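Local coordinates for protein sugar isomerase (Sinorhizobium meliloti, PDB 3QC0) that probably isomerises a sugar at a zinc site inside a xylose isomerase-like TIM barrel, at residues I200-T212 / R219-R233. Numbering follows the deposited sequence.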
loop_
_atom_site.group_PDB
_atom_site.type_symbol
_atom_site.label_atom_id
_atom_site.label_comp_id
_atom_site.label_asym_id
_atom_site.label_seq_id
_atom_site.Cartn_x
_atom_site.Cartn_y
_atom_site.Cartn_z
ATOM N N ILE A 200 9.908 -9.593 17.561
ATOM C CA ILE A 200 8.741 -8.700 17.762
ATOM C C ILE A 200 9.009 -7.813 18.971
ATOM O O ILE A 200 9.213 -8.297 20.093
ATOM C CB ILE A 200 7.380 -9.429 17.881
ATOM C CG1 ILE A 200 7.166 -10.387 16.685
ATOM C CG2 ILE A 200 6.231 -8.364 18.063
ATOM C CD1 ILE A 200 5.912 -11.270 16.846
ATOM N N LEU A 201 9.070 -6.515 18.738
ATOM C CA LEU A 201 9.324 -5.541 19.803
ATOM C C LEU A 201 8.136 -4.676 20.179
ATOM O O LEU A 201 8.122 -4.105 21.261
ATOM C CB LEU A 201 10.477 -4.621 19.406
ATOM C CG LEU A 201 11.858 -5.249 19.297
ATOM C CD1 LEU A 201 12.937 -4.376 18.647
ATOM C CD2 LEU A 201 12.342 -5.640 20.731
ATOM N N ALA A 202 7.157 -4.531 19.287
ATOM C CA ALA A 202 6.020 -3.680 19.564
ATOM C C ALA A 202 4.873 -4.093 18.682
ATOM O O ALA A 202 5.096 -4.668 17.600
ATOM C CB ALA A 202 6.361 -2.189 19.339
ATOM N N HIS A 203 3.679 -3.749 19.142
ATOM C CA HIS A 203 2.413 -4.018 18.443
ATOM C C HIS A 203 1.562 -2.784 18.554
ATOM O O HIS A 203 1.174 -2.393 19.678
ATOM C CB HIS A 203 1.730 -5.225 19.090
ATOM C CG HIS A 203 0.396 -5.566 18.515
ATOM N ND1 HIS A 203 -0.502 -6.380 19.164
ATOM C CD2 HIS A 203 -0.192 -5.225 17.329
ATOM C CE1 HIS A 203 -1.574 -6.541 18.406
ATOM N NE2 HIS A 203 -1.435 -5.814 17.313
ATOM N N HIS A 204 1.320 -2.120 17.421
ATOM C CA HIS A 204 0.525 -0.907 17.396
ATOM C C HIS A 204 -0.852 -1.220 16.847
ATOM O O HIS A 204 -0.985 -1.940 15.827
ATOM C CB HIS A 204 1.143 0.211 16.546
ATOM C CG HIS A 204 2.565 0.513 16.861
ATOM N ND1 HIS A 204 3.348 1.333 16.079
ATOM C CD2 HIS A 204 3.345 0.114 17.900
ATOM C CE1 HIS A 204 4.560 1.410 16.626
ATOM N NE2 HIS A 204 4.572 0.694 17.736
ATOM N N ILE A 205 -1.860 -0.632 17.487
ATOM C CA ILE A 205 -3.253 -0.852 17.128
ATOM C C ILE A 205 -4.010 0.433 16.807
ATOM O O ILE A 205 -3.658 1.510 17.254
ATOM C CB ILE A 205 -4.011 -1.665 18.197
ATOM C CG1 ILE A 205 -3.944 -0.967 19.557
ATOM C CG2 ILE A 205 -3.472 -3.104 18.243
ATOM C CD1 ILE A 205 -4.925 -1.624 20.609
ATOM N N CYS A 206 -5.048 0.243 15.984
ATOM C CA CYS A 206 -5.879 1.292 15.375
ATOM C C CYS A 206 -6.715 0.508 14.351
ATOM O O CYS A 206 -6.804 -0.711 14.447
ATOM C CB CYS A 206 -5.058 2.409 14.725
ATOM S SG CYS A 206 -3.955 1.818 13.448
ATOM N N ASP A 207 -7.349 1.205 13.427
ATOM C CA ASP A 207 -8.141 0.514 12.440
ATOM C C ASP A 207 -8.062 1.183 11.074
ATOM O O ASP A 207 -7.681 2.361 10.967
ATOM C CB ASP A 207 -9.619 0.404 12.894
ATOM C CG ASP A 207 -10.245 -0.961 12.572
ATOM O OD1 ASP A 207 -9.804 -1.626 11.578
ATOM O OD2 ASP A 207 -11.209 -1.373 13.287
ATOM N N TRP A 208 -8.407 0.397 10.057
ATOM C CA TRP A 208 -8.481 0.842 8.679
ATOM C C TRP A 208 -9.929 1.093 8.309
ATOM O O TRP A 208 -10.727 0.164 8.276
ATOM C CB TRP A 208 -7.836 -0.210 7.740
ATOM C CG TRP A 208 -7.808 0.290 6.314
ATOM C CD1 TRP A 208 -8.833 0.217 5.394
ATOM C CD2 TRP A 208 -6.744 0.984 5.653
ATOM N NE1 TRP A 208 -8.441 0.779 4.211
ATOM C CE2 TRP A 208 -7.168 1.265 4.345
ATOM C CE3 TRP A 208 -5.465 1.325 6.006
ATOM C CZ2 TRP A 208 -6.365 1.929 3.440
ATOM C CZ3 TRP A 208 -4.674 2.002 5.125
ATOM C CH2 TRP A 208 -5.111 2.272 3.838
ATOM N N LEU A 209 -10.261 2.361 8.085
ATOM C CA LEU A 209 -11.650 2.752 7.821
ATOM C C LEU A 209 -12.052 2.516 6.376
ATOM O O LEU A 209 -11.230 2.608 5.478
ATOM C CB LEU A 209 -11.854 4.222 8.203
ATOM C CG LEU A 209 -11.587 4.594 9.670
ATOM C CD1 LEU A 209 -11.744 6.127 9.792
ATOM C CD2 LEU A 209 -12.491 3.760 10.604
ATOM N N VAL A 210 -13.351 2.276 6.186
ATOM C CA VAL A 210 -13.938 2.221 4.848
ATOM C C VAL A 210 -15.059 3.282 4.768
ATOM O O VAL A 210 -16.099 3.125 5.405
ATOM C CB VAL A 210 -14.482 0.806 4.492
ATOM C CG1 VAL A 210 -15.245 0.834 3.136
ATOM C CG2 VAL A 210 -13.322 -0.226 4.478
ATOM N N PRO A 211 -14.851 4.341 3.978
ATOM C CA PRO A 211 -13.651 4.695 3.234
ATOM C C PRO A 211 -12.591 5.291 4.150
ATOM O O PRO A 211 -12.902 5.758 5.258
ATOM C CB PRO A 211 -14.147 5.782 2.286
ATOM C CG PRO A 211 -15.204 6.472 3.113
ATOM C CD PRO A 211 -15.922 5.357 3.789
ATOM N N THR A 212 -11.356 5.256 3.663
ATOM C CA THR A 212 -10.282 6.049 4.250
ATOM C C THR A 212 -10.203 7.361 3.502
ATOM O O THR A 212 -10.159 7.398 2.269
ATOM C CB THR A 212 -8.943 5.275 4.271
ATOM O OG1 THR A 212 -9.038 4.205 5.225
ATOM C CG2 THR A 212 -7.760 6.185 4.580
ATOM N N ARG A 219 -6.648 7.435 10.345
ATOM C CA ARG A 219 -6.682 6.155 11.040
ATOM C C ARG A 219 -7.953 6.045 11.871
ATOM O O ARG A 219 -8.453 7.064 12.399
ATOM C CB ARG A 219 -5.497 5.945 11.967
ATOM C CG ARG A 219 -4.142 5.995 11.319
ATOM C CD ARG A 219 -3.101 5.433 12.262
ATOM N NE ARG A 219 -1.773 5.382 11.686
ATOM C CZ ARG A 219 -0.773 4.652 12.169
ATOM N NH1 ARG A 219 -0.900 3.980 13.309
ATOM N NH2 ARG A 219 0.389 4.630 11.529
ATOM N N GLY A 220 -8.452 4.826 12.019
ATOM C CA GLY A 220 -9.666 4.554 12.782
ATOM C C GLY A 220 -9.402 4.148 14.207
ATOM O O GLY A 220 -8.338 3.591 14.536
HETATM N N MSE A 221 -10.364 4.469 15.078
HETATM C CA MSE A 221 -10.445 3.847 16.364
HETATM C C MSE A 221 -10.713 2.355 16.154
HETATM O O MSE A 221 -11.505 1.958 15.287
HETATM C CB MSE A 221 -11.598 4.490 17.141
HETATM C CG MSE A 221 -11.875 3.930 18.512
HETATM SE SE MSE A 221 -10.458 4.058 19.807
HETATM C CE MSE A 221 -10.605 6.031 19.958
HETATM N N MSE A 222 -10.090 1.541 16.969
HETATM C CA MSE A 222 -10.258 0.096 16.890
HETATM C C MSE A 222 -11.724 -0.278 16.927
HETATM O O MSE A 222 -12.440 0.118 17.837
HETATM C CB MSE A 222 -9.580 -0.607 18.054
HETATM C CG MSE A 222 -8.101 -0.538 18.084
HETATM SE SE MSE A 222 -7.357 1.096 18.858
HETATM C CE MSE A 222 -8.117 1.078 20.601
ATOM N N GLY A 223 -12.171 -1.070 15.965
ATOM C CA GLY A 223 -13.563 -1.481 15.836
ATOM C C GLY A 223 -14.410 -0.647 14.897
ATOM O O GLY A 223 -15.532 -1.055 14.558
ATOM N N ASP A 224 -13.924 0.519 14.497
ATOM C CA ASP A 224 -14.647 1.362 13.561
ATOM C C ASP A 224 -14.311 0.975 12.128
ATOM O O ASP A 224 -14.991 1.423 11.183
ATOM C CB ASP A 224 -14.323 2.852 13.765
ATOM C CG ASP A 224 -15.046 3.483 14.970
ATOM O OD1 ASP A 224 -15.902 2.802 15.586
ATOM O OD2 ASP A 224 -14.791 4.688 15.209
ATOM N N GLY A 225 -13.262 0.158 11.951
ATOM C CA GLY A 225 -12.829 -0.249 10.604
ATOM C C GLY A 225 -12.913 -1.750 10.396
ATOM O O GLY A 225 -13.713 -2.432 11.024
ATOM N N VAL A 226 -12.059 -2.260 9.498
ATOM C CA VAL A 226 -12.159 -3.611 8.963
ATOM C C VAL A 226 -11.046 -4.555 9.345
ATOM O O VAL A 226 -11.029 -5.701 8.877
ATOM C CB VAL A 226 -12.239 -3.573 7.424
ATOM C CG1 VAL A 226 -13.448 -2.769 6.999
ATOM C CG2 VAL A 226 -10.918 -3.099 6.811
ATOM N N ILE A 227 -10.096 -4.123 10.156
ATOM C CA ILE A 227 -8.978 -4.994 10.498
ATOM C C ILE A 227 -9.407 -6.068 11.472
ATOM O O ILE A 227 -10.109 -5.801 12.433
ATOM C CB ILE A 227 -7.780 -4.202 11.095
ATOM C CG1 ILE A 227 -7.262 -3.165 10.072
ATOM C CG2 ILE A 227 -6.664 -5.162 11.541
ATOM C CD1 ILE A 227 -6.054 -2.367 10.530
ATOM N N ASP A 228 -8.979 -7.294 11.222
ATOM C CA ASP A 228 -9.200 -8.399 12.153
ATOM C C ASP A 228 -8.178 -8.281 13.275
ATOM O O ASP A 228 -7.196 -9.044 13.322
ATOM C CB ASP A 228 -9.075 -9.703 11.376
ATOM C CG ASP A 228 -9.258 -10.961 12.224
ATOM O OD1 ASP A 228 -9.617 -10.882 13.416
ATOM O OD2 ASP A 228 -9.028 -12.089 11.666
ATOM N N LEU A 229 -8.411 -7.288 14.162
ATOM C CA LEU A 229 -7.489 -6.982 15.265
ATOM C C LEU A 229 -7.298 -8.208 16.150
ATOM O O LEU A 229 -6.163 -8.556 16.521
ATOM C CB LEU A 229 -7.982 -5.769 16.055
ATOM C CG LEU A 229 -7.964 -4.448 15.292
ATOM C CD1 LEU A 229 -8.798 -3.355 16.006
ATOM C CD2 LEU A 229 -6.503 -3.988 15.022
ATOM N N LYS A 230 -8.397 -8.872 16.479
ATOM C CA LYS A 230 -8.373 -10.061 17.326
ATOM C C LYS A 230 -7.464 -11.126 16.726
ATOM O O LYS A 230 -6.623 -11.698 17.406
ATOM C CB LYS A 230 -9.810 -10.581 17.509
ATOM C CG LYS A 230 -10.042 -11.870 18.281
ATOM C CD LYS A 230 -11.517 -12.424 17.994
ATOM C CE LYS A 230 -12.176 -13.196 19.154
ATOM N NZ LYS A 230 -13.708 -13.318 19.049
ATOM N N GLY A 231 -7.634 -11.391 15.429
ATOM C CA GLY A 231 -6.830 -12.392 14.744
ATOM C C GLY A 231 -5.335 -12.082 14.689
ATOM O O GLY A 231 -4.489 -12.942 14.910
ATOM N N ILE A 232 -5.002 -10.838 14.384
ATOM C CA ILE A 232 -3.618 -10.425 14.346
ATOM C C ILE A 232 -3.004 -10.605 15.761
ATOM O O ILE A 232 -1.902 -11.142 15.898
ATOM C CB ILE A 232 -3.464 -8.973 13.840
ATOM C CG1 ILE A 232 -3.832 -8.881 12.331
ATOM C CG2 ILE A 232 -2.048 -8.431 14.106
ATOM C CD1 ILE A 232 -3.852 -7.454 11.779
ATOM N N ARG A 233 -3.718 -10.148 16.792
ATOM C CA ARG A 233 -3.182 -10.224 18.166
ATOM C C ARG A 233 -2.994 -11.670 18.563
ATOM O O ARG A 233 -1.997 -11.975 19.215
ATOM C CB ARG A 233 -4.054 -9.511 19.163
ATOM C CG ARG A 233 -3.533 -9.612 20.613
ATOM C CD ARG A 233 -2.224 -8.868 20.827
ATOM N NE ARG A 233 -1.684 -9.123 22.177
ATOM C CZ ARG A 233 -0.594 -8.542 22.662
ATOM N NH1 ARG A 233 0.090 -7.652 21.947
ATOM N NH2 ARG A 233 -0.170 -8.862 23.888
HETATM O O HOH W 1 -4.184 -6.463 16.692
HETATM O O HOH W 2 -11.867 -3.929 13.334
HETATM O O HOH W 3 -15.067 1.907 8.502
#
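Asp207 and Gly220 pair their backbones as a single antiparallel hydrogen-bonded bridge just past strand 200-205, with Gly220 N 2.8 Å from Asp207 O and a weaker return bond from Asp207 N to Gly220 O. From there the carboxylate of Asp207 reaches into the curled chain of 220-227. Asp207 OD1 takes Ile227 N at 2.9 Å through its syn lone pair, nearly straight at 163°, while Trp208 N meets the same oxygen on the anti side. OD2 is met on its anti side by Gly223 N, within the type II turn Met221 to Asp224, and also receives a weak bond from Gly225 N; a water sits 2.6 Å from Asp207 OD2, close to Ile227 O as well. An asparagine in place of Asp207 would probably leave Gly223 N or Ile227 N without an acceptor and set the turn free to shift. A side chain on Gly225 would run into Trp208 O and Asp207 OD1, which favours glycine there; Trp208 O itself accepts from Val226 N at 3.0 Å.

This is the beta-alpha connection of a TIM barrel, leading from strand 200-205 to helix 229-238 at the zinc end, where His204 ND1 joins Glu142, Asp177 and Glu248 on the metal. Arg219 sends its extended chain past Cys206 SG, and its NH1 reaches Asp177 OD2 and the backbone O of Glu248.

Further back along strand 200-205, the His203 ring lies nearly coplanar with the Arg233 guanidinium. Arg233 NH1 donates in the ring plane to His203 ND1 at 3.1 Å, and a water links His203 NE2 to Leu229 O. Arg233 NE forms a salt bridge with Glu237, one turn further along the helix.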